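Local coordinates for DegV family protein (PDB 2DT8) that binds fatty acids as a member of the DegV family and also carries a zinc ion, its cellular role being unsettled, at residues E210-K213 / A214-W218; D68-R71 / V72-A76; I48-K51 / V52-G55; K130-L133 / E134-Q137. All coordinates share one frame; numbering follows the deposited sequence.

Contact 1: E210-K213 / A214-W218; sequences EILK and AFRAW
Leu-212 reaches forward over the next turn of an amphipathic helix, residues 204-219, and splits its two methyls between Phe-215 and Arg-216. CD1 approaches the phenyl ring at an oblique angle, 4.3 Å from Phe-215 CD2, while CD2 lies 4.0 Å from Arg-216 NE; one leucine thus bridges an inward-facing aromatic and an exposed cation. The arginine gets there because its CG lies beside the backbone N, opposite the carbonyl carbon (chi1 -76°), and the chain then runs straight out to NE, crossing the leucine. Its far end is held elsewhere: NH2 gives a hydrogen bond to Ser-248 O. Beneath the side chains the helical bonds are regular, with Phe-215 N to Ile-211 O at 2.9 Å and Ala-214 N to Glu-210 O at 3.1 Å.

Further out, the buried face of the helix lies on the four-stranded mixed sheet. Phe-215 meets Phe-154 and Phe-275 edge-to-face, Ile-211 also packs on Phe-275, and both Leu-212 and Phe-215 touch Val-245 of helix 236-247. Lys-213, fully extended, belongs to the solvent side.

The carbonyl of Leu-212 is crowded as well as bonded: Arg-216 N donates to Leu-212 O at 2.8 Å with an N-H...O angle of 164°, and Arg-216 CG rests 3.4 Å from that same Leu-212 O.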
# COMPACT_ATOMS: atom_id res chain seq x y z
N GLU A 210 -2.88 -2.38 21.23
CA GLU A 210 -1.77 -1.46 21.03
C GLU A 210 -1.89 -0.69 19.72
O GLU A 210 -1.71 0.52 19.67
CB GLU A 210 -0.35 -2.20 20.93
CG GLU A 210 0.85 -1.40 20.42
CD GLU A 210 1.08 -0.11 21.18
OE1 GLU A 210 0.84 -0.08 22.41
OE2 GLU A 210 1.52 0.88 20.56
N ILE A 211 -2.56 -1.28 18.79
CA ILE A 211 -2.73 -0.61 17.52
C ILE A 211 -3.85 0.44 17.67
O ILE A 211 -3.74 1.59 17.21
CB ILE A 211 -3.19 -1.58 16.31
CG1 ILE A 211 -1.99 -2.42 15.86
CG2 ILE A 211 -3.78 -0.80 15.13
CD1 ILE A 211 -2.36 -3.52 14.88
N LEU A 212 -4.88 0.09 18.50
CA LEU A 212 -5.98 1.04 18.70
C LEU A 212 -5.55 2.20 19.62
O LEU A 212 -5.98 3.34 19.43
CB LEU A 212 -7.21 0.33 19.28
CG LEU A 212 -8.50 1.15 19.31
CD1 LEU A 212 -9.09 1.26 17.92
CD2 LEU A 212 -9.48 0.50 20.26
N LYS A 213 -4.62 1.90 20.49
CA LYS A 213 -4.06 2.94 21.34
C LYS A 213 -3.35 3.96 20.46
O LYS A 213 -3.53 5.17 20.63
CB LYS A 213 -3.08 2.33 22.35
CG LYS A 213 -2.34 3.37 23.19
CD LYS A 213 -1.34 2.71 24.14
CE LYS A 213 -0.51 3.75 24.89
NZ LYS A 213 0.46 3.11 25.83
N ALA A 214 -2.52 3.48 19.54
CA ALA A 214 -1.79 4.36 18.63
C ALA A 214 -2.75 5.14 17.75
O ALA A 214 -2.56 6.34 17.51
CB ALA A 214 -0.84 3.54 17.76
N PHE A 215 -3.80 4.47 17.28
CA PHE A 215 -4.79 5.11 16.43
C PHE A 215 -5.53 6.23 17.13
O PHE A 215 -5.73 7.31 16.56
CB PHE A 215 -5.80 4.08 15.93
CG PHE A 215 -6.85 4.65 15.02
CD1 PHE A 215 -6.49 5.25 13.81
CD2 PHE A 215 -8.20 4.58 15.36
CE1 PHE A 215 -7.46 5.78 12.96
CE2 PHE A 215 -9.17 5.10 14.51
CZ PHE A 215 -8.80 5.70 13.31
N ARG A 216 -5.96 5.98 18.36
CA ARG A 216 -6.67 7.01 19.11
C ARG A 216 -5.78 8.23 19.32
O ARG A 216 -6.24 9.37 19.18
CB ARG A 216 -7.14 6.46 20.46
CG ARG A 216 -8.36 5.56 20.39
CD ARG A 216 -8.75 5.08 21.78
NE ARG A 216 -9.91 4.20 21.79
CZ ARG A 216 -11.17 4.61 21.67
NH1 ARG A 216 -11.44 5.90 21.53
NH2 ARG A 216 -12.16 3.73 21.69
N ALA A 217 -4.51 8.00 19.64
CA ALA A 217 -3.56 9.09 19.84
C ALA A 217 -3.42 9.91 18.55
O ALA A 217 -3.46 11.14 18.58
CB ALA A 217 -2.20 8.55 20.25
N TRP A 218 -3.27 9.22 17.42
CA TRP A 218 -3.16 9.89 16.12
C TRP A 218 -4.45 10.60 15.72
O TRP A 218 -4.42 11.69 15.14
CB TRP A 218 -2.80 8.87 15.03
CG TRP A 218 -2.86 9.44 13.64
CD1 TRP A 218 -1.86 10.10 12.98
CD2 TRP A 218 -4.00 9.46 12.77
NE1 TRP A 218 -2.31 10.53 11.76
CE2 TRP A 218 -3.61 10.14 11.60
CE3 TRP A 218 -5.30 8.95 12.86
CZ2 TRP A 218 -4.49 10.36 10.54
CZ3 TRP A 218 -6.18 9.17 11.81
CH2 TRP A 218 -5.76 9.86 10.65

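Contact 2: D68-R71 / V72-A76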
# COMPACT_ATOMS: atom_id res chain seq x y z
N ASP A 68 7.11 -0.22 -19.73
CA ASP A 68 5.80 -0.64 -19.23
C ASP A 68 5.03 0.65 -18.91
O ASP A 68 3.85 0.79 -19.23
CB ASP A 68 5.92 -1.48 -17.95
CG ASP A 68 6.41 -2.90 -18.21
OD1 ASP A 68 6.24 -3.41 -19.34
OD2 ASP A 68 6.95 -3.51 -17.26
N PHE A 69 5.72 1.59 -18.27
CA PHE A 69 5.11 2.87 -17.93
C PHE A 69 4.88 3.75 -19.16
O PHE A 69 3.83 4.36 -19.30
CB PHE A 69 5.98 3.63 -16.92
CG PHE A 69 5.70 3.28 -15.49
CD1 PHE A 69 4.50 3.67 -14.90
CD2 PHE A 69 6.61 2.56 -14.75
CE1 PHE A 69 4.22 3.35 -13.58
CE2 PHE A 69 6.35 2.23 -13.42
CZ PHE A 69 5.15 2.63 -12.83
N ALA A 70 5.88 3.82 -20.04
CA ALA A 70 5.75 4.68 -21.22
C ALA A 70 4.54 4.32 -22.07
O ALA A 70 3.87 5.21 -22.60
CB ALA A 70 7.03 4.62 -22.05
N ARG A 71 4.27 2.99 -22.29
CA ARG A 71 3.08 2.59 -23.05
C ARG A 71 1.82 3.13 -22.40
O ARG A 71 0.92 3.62 -23.09
CB ARG A 71 2.99 1.07 -23.15
CG ARG A 71 1.74 0.57 -23.88
CD ARG A 71 1.66 -0.96 -23.95
NE ARG A 71 2.64 -1.64 -23.10
CZ ARG A 71 3.95 -1.66 -23.34
NH1 ARG A 71 4.41 -1.20 -24.50
NH2 ARG A 71 4.79 -2.14 -22.43
N VAL A 72 1.69 3.05 -21.10
CA VAL A 72 0.51 3.53 -20.40
C VAL A 72 0.43 5.06 -20.49
O VAL A 72 -0.64 5.59 -20.78
CB VAL A 72 0.52 3.02 -18.93
CG1 VAL A 72 -0.64 3.61 -18.15
CG2 VAL A 72 0.41 1.48 -18.93
N TYR A 73 1.54 5.76 -20.27
CA TYR A 73 1.51 7.21 -20.35
C TYR A 73 1.11 7.67 -21.75
O TYR A 73 0.29 8.58 -21.90
CB TYR A 73 2.87 7.83 -19.99
CG TYR A 73 3.32 7.64 -18.55
CD1 TYR A 73 2.40 7.34 -17.54
CD2 TYR A 73 4.65 7.81 -18.19
CE1 TYR A 73 2.80 7.21 -16.21
CE2 TYR A 73 5.06 7.68 -16.87
CZ TYR A 73 4.14 7.38 -15.88
OH TYR A 73 4.55 7.25 -14.58
N ARG A 74 1.62 7.06 -22.77
CA ARG A 74 1.37 7.42 -24.16
C ARG A 74 -0.11 7.24 -24.51
O ARG A 74 -0.71 8.06 -25.20
CB ARG A 74 2.22 6.55 -25.09
CG ARG A 74 1.94 6.80 -26.57
CD ARG A 74 3.00 6.19 -27.48
NE ARG A 74 3.26 4.78 -27.19
CZ ARG A 74 4.29 4.33 -26.48
NH1 ARG A 74 5.22 5.17 -26.03
NH2 ARG A 74 4.40 3.04 -26.22
N GLU A 75 -0.65 6.15 -23.95
CA GLU A 75 -2.04 5.86 -24.26
C GLU A 75 -2.98 6.85 -23.53
O GLU A 75 -3.96 7.34 -24.06
CB GLU A 75 -2.38 4.41 -23.81
CG GLU A 75 -1.79 3.36 -24.74
CD GLU A 75 -1.94 1.95 -24.23
OE1 GLU A 75 -2.18 1.77 -23.01
OE2 GLU A 75 -1.80 1.00 -25.03
N ALA A 76 -2.53 7.15 -22.30
CA ALA A 76 -3.34 8.05 -21.49
C ALA A 76 -3.37 9.47 -22.06
O ALA A 76 -4.40 10.16 -22.09
CB ALA A 76 -2.78 8.15 -20.05
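Tyr-73 N donates to Phe-69 O at 2.9 Å in a nearly straight bond (167° at the hydrogen), and Arg-74 N to Ala-70 O and Glu-75 N to Arg-71 O carry the same i to i+4 pattern on through the helix. Phe-69 O does double duty: it also sits 3.4 Å above one face of the Tyr-73 ring, toward the rim. The two aromatic side chains run side by side in the same direction, their planes inclined at 36°, and Phe-69 CD1 comes 3.6 Å from Tyr-73 OH, a hydroxyl that is hydrogen-bonded to Ser-85 OG.

On the outer side Arg-71 is nearly eclipsed at chi3 (11°), which turns its guanidinium back toward Asp-68; NH2 makes a long salt bridge of 3.6 Å to Asp-68 OD1, met in the guanidinium plane. Arg-74 folds back too, laying one face of its guanidinium over Ala-70 O, with NH2 3.5 Å from Arg-71 CA. Glu-75 OE2 flanks the aliphatic part of Arg-71, 3.7 Å from Arg-71 CG.

This is an amphipathic helix, its aromatics packed against helix 95-103 and the sheet; its first turn supplies the zinc ligand Glu-67, and a second ligand, Glu-105, is touched by Ala-70.

Contact 3: I48-K51 / V52-G55; sequences IFQK and VREG
Glu-54 N is split between two weak hydrogen bonds, 3.0 Å to Gln-50 O and 3.1 Å to Lys-51 O, as helix 45-53 comes to its end. Gly-55 then takes a positive phi (93°) as the C-prime residue of a Schellman motif: Gly-55 N bonds to Val-52 O at 2.8 Å, and the amide of the residue after it turns back to Lys-51 O. A side chain at Gly-55 would press on the carbonyl before it, so glycine suits the spot. Before this turn the helix is regular, with Arg-53 N on Phe-49 O.

Arg-53 bends at chi3 (57°) and brings its guanidinium back so that one face covers Gln-50 CA, while NH1 lies 3.6 Å from Gln-50 CG. From the next position Glu-54 OE2 reaches the same methylene, 3.5 Å from Gln-50 CG. With an alanine at Gln-50, the CG methylene that Arg-53 NH1 and Glu-54 OE2 share would be gone, and the two charged ends would probably be less firmly held on that side.

Ile-48 and Phe-49 face helix 262-268, away from these polar chains. Lys-51 NZ stays 4.4 Å from Glu-54 OE1, beyond a salt bridge, so any attraction between them is probably only a general one, without a direct ion pair, while the turn itself is closed by backbone bonds.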
# COMPACT_ATOMS: atom_id res chain seq x y z
N ILE A 48 1.22 -18.31 -3.01
CA ILE A 48 2.62 -18.11 -2.68
C ILE A 48 2.98 -18.82 -1.38
O ILE A 48 3.99 -19.53 -1.32
CB ILE A 48 2.92 -16.61 -2.53
CG1 ILE A 48 2.87 -15.95 -3.90
CG2 ILE A 48 4.27 -16.39 -1.85
CD1 ILE A 48 2.82 -14.43 -3.86
N PHE A 49 2.16 -18.64 -0.35
CA PHE A 49 2.47 -19.26 0.93
C PHE A 49 2.38 -20.79 0.92
O PHE A 49 3.06 -21.48 1.66
CB PHE A 49 1.60 -18.65 2.03
CG PHE A 49 1.72 -17.14 2.11
CD1 PHE A 49 2.95 -16.53 1.90
CD2 PHE A 49 0.61 -16.35 2.38
CE1 PHE A 49 3.08 -15.13 1.94
CE2 PHE A 49 0.74 -14.95 2.43
CZ PHE A 49 1.97 -14.35 2.21
N GLN A 50 1.47 -21.25 0.04
CA GLN A 50 1.33 -22.69 -0.08
C GLN A 50 2.60 -23.31 -0.67
O GLN A 50 3.02 -24.40 -0.30
CB GLN A 50 0.21 -23.08 -1.10
CG GLN A 50 0.14 -24.58 -1.40
CD GLN A 50 -0.72 -24.92 -2.61
OE1 GLN A 50 -0.78 -26.08 -3.03
NE2 GLN A 50 -1.38 -23.92 -3.18
N LYS A 51 3.16 -22.55 -1.62
CA LYS A 51 4.39 -23.04 -2.23
C LYS A 51 5.59 -23.05 -1.24
O LYS A 51 6.41 -23.97 -1.20
CB LYS A 51 4.87 -22.16 -3.47
CG LYS A 51 3.97 -22.27 -4.68
CD LYS A 51 3.93 -23.69 -5.22
CE LYS A 51 3.20 -23.73 -6.56
NZ LYS A 51 3.06 -25.13 -7.07
N VAL A 52 5.64 -22.01 -0.41
CA VAL A 52 6.69 -21.96 0.60
C VAL A 52 6.51 -23.12 1.59
O VAL A 52 7.45 -23.83 1.93
CB VAL A 52 6.70 -20.58 1.30
CG1 VAL A 52 7.69 -20.58 2.45
CG2 VAL A 52 7.08 -19.50 0.28
N ARG A 53 5.24 -23.27 2.00
CA ARG A 53 4.96 -24.33 2.95
C ARG A 53 5.37 -25.75 2.45
O ARG A 53 5.78 -26.66 3.16
CB ARG A 53 3.40 -24.38 3.42
CG ARG A 53 2.99 -25.32 4.57
CD ARG A 53 1.50 -25.07 4.78
NE ARG A 53 0.80 -25.32 3.53
CZ ARG A 53 -0.38 -24.79 3.20
NH1 ARG A 53 -0.99 -25.07 2.03
NH2 ARG A 53 -0.98 -23.98 4.07
N GLU A 54 5.35 -25.77 1.11
CA GLU A 54 5.73 -27.01 0.45
C GLU A 54 7.26 -27.18 0.11
O GLU A 54 7.76 -28.12 -0.52
CB GLU A 54 4.98 -27.26 -0.96
CG GLU A 54 3.49 -27.47 -0.73
CD GLU A 54 2.66 -27.44 -2.00
OE1 GLU A 54 3.20 -27.05 -3.06
OE2 GLU A 54 1.46 -27.78 -1.94
N GLY A 55 7.99 -26.19 0.61
CA GLY A 55 9.44 -26.20 0.46
C GLY A 55 10.01 -25.48 -0.74
O GLY A 55 11.19 -25.62 -1.07

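Contact 4: K130-L133 / E134-Q137; sequences KELL and EEGQ
Two bends in Lys-130, at chi2 (87°) and chi3 (-36°, well off a staggered position), fold its chain against Glu-134, whose own CG stands beside its backbone N and whose chain runs extended. The lysine's methylene does the touching: Lys-130 CD lies 3.6 Å from the carboxylate carbon, Glu-134 CD, and as near to the Glu-134 CG methylene. The charges do not meet: Lys-130 NZ is 4.7 Å from Glu-134 OE2 and is hydrogen-bonded instead to Leu-21 O. A serine in place of Lys-130 would probably leave the Leu-21 carbonyl without this donor and Glu-134 free to swing. At the next position along, Glu-131 and Glu-135 extend alongside each other, the first salt-bridged through OE1 to Arg-226 and Arg-128.

Helix 120-135 closes here in a Schellman motif. Gly-136 has a positive phi (109°), and two bonds lead back: Gln-137 N to Leu-132 O at 3.1 Å, and Gly-136 N to Leu-133 O at 2.9 Å, the latter donor standing above the carbonyl plane. Leu-132 O takes further weak bonds from Glu-135 N and Gly-136 N.

Beyond the turn Gln-137 comes back over the leucine, so that Leu-132 CD2 is 3.6 Å from Gln-137 NE2, while Leu-132 and Leu-133 both rest on Val-142 of helix 139-151. A water bridges the turn, donating to Leu-133 O at 2.8 Å and to Gln-137 O at 2.9 Å.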
# COMPACT_ATOMS: atom_id res chain seq x y z
N LYS A 130 -8.42 11.33 -7.06
CA LYS A 130 -9.53 11.19 -8.00
C LYS A 130 -10.75 11.99 -7.55
O LYS A 130 -11.39 12.66 -8.36
CB LYS A 130 -9.92 9.71 -8.12
CG LYS A 130 -11.28 9.52 -8.77
CD LYS A 130 -11.21 9.46 -10.29
CE LYS A 130 -10.15 10.38 -10.89
NZ LYS A 130 -10.10 10.21 -12.36
N GLU A 131 -11.06 11.90 -6.26
CA GLU A 131 -12.18 12.62 -5.67
C GLU A 131 -12.05 14.12 -5.98
O GLU A 131 -13.00 14.77 -6.44
CB GLU A 131 -12.20 12.38 -4.16
CG GLU A 131 -13.27 13.14 -3.40
CD GLU A 131 -13.29 12.77 -1.94
OE1 GLU A 131 -12.20 12.64 -1.34
OE2 GLU A 131 -14.40 12.62 -1.39
N LEU A 132 -10.86 14.66 -5.76
CA LEU A 132 -10.63 16.07 -6.02
C LEU A 132 -10.64 16.41 -7.50
O LEU A 132 -11.22 17.42 -7.91
CB LEU A 132 -9.31 16.51 -5.38
CG LEU A 132 -9.30 16.42 -3.84
CD1 LEU A 132 -7.92 16.77 -3.32
CD2 LEU A 132 -10.35 17.36 -3.26
N LEU A 133 -9.99 15.58 -8.31
CA LEU A 133 -9.94 15.82 -9.75
C LEU A 133 -11.34 15.77 -10.38
O LEU A 133 -11.64 16.59 -11.25
CB LEU A 133 -9.03 14.79 -10.44
CG LEU A 133 -7.54 14.94 -10.10
CD1 LEU A 133 -6.79 13.73 -10.63
CD2 LEU A 133 -6.99 16.23 -10.69
N GLU A 134 -12.17 14.82 -9.93
CA GLU A 134 -13.53 14.74 -10.49
C GLU A 134 -14.38 15.96 -10.12
O GLU A 134 -15.31 16.32 -10.85
CB GLU A 134 -14.23 13.46 -10.03
CG GLU A 134 -13.60 12.20 -10.57
CD GLU A 134 -14.48 10.98 -10.41
OE1 GLU A 134 -14.98 10.74 -9.28
OE2 GLU A 134 -14.68 10.26 -11.41
N GLU A 135 -14.15 16.61 -9.06
CA GLU A 135 -14.82 17.85 -8.66
C GLU A 135 -14.33 19.00 -9.54
O GLU A 135 -14.99 20.02 -9.71
CB GLU A 135 -14.51 18.21 -7.21
CG GLU A 135 -15.16 17.36 -6.14
CD GLU A 135 -14.46 17.50 -4.80
OE1 GLU A 135 -13.98 18.62 -4.49
OE2 GLU A 135 -14.38 16.51 -4.05
N GLY A 136 -13.13 18.75 -10.11
CA GLY A 136 -12.55 19.79 -10.94
C GLY A 136 -11.32 20.56 -10.42
O GLY A 136 -10.89 21.57 -11.00
N GLN A 137 -10.74 20.09 -9.33
CA GLN A 137 -9.59 20.79 -8.77
C GLN A 137 -8.33 20.68 -9.62
O GLN A 137 -8.13 19.71 -10.36
CB GLN A 137 -9.33 20.34 -7.33
CG GLN A 137 -10.47 20.73 -6.38
CD GLN A 137 -10.10 20.65 -4.90
OE1 GLN A 137 -10.96 20.83 -4.04
NE2 GLN A 137 -8.84 20.37 -4.61
O HOH W 1 -9.80 18.41 -12.35

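All four contacts are single-helix pieces at the periphery of the chain, their centres 20 to 23 Å from its centre, and none touches another. The closest approach is between contacts 2 and 4, about 11 Å between nearest atoms; contacts 3 and 4 are farthest apart, about 43 Å between centres and across the chain's middle. Three of them stand back from the bound palmitic acid: Ile-211 and Phe-69 side chains lie about 10 Å from it and Ile-48 about 11 Å. Only contact 2 adjoins the zinc, about 5 Å from the Ala-70 side chain. Contacts 3 and 4 both end helices with Schellman turns, whereas contact 1 lies inside its helix.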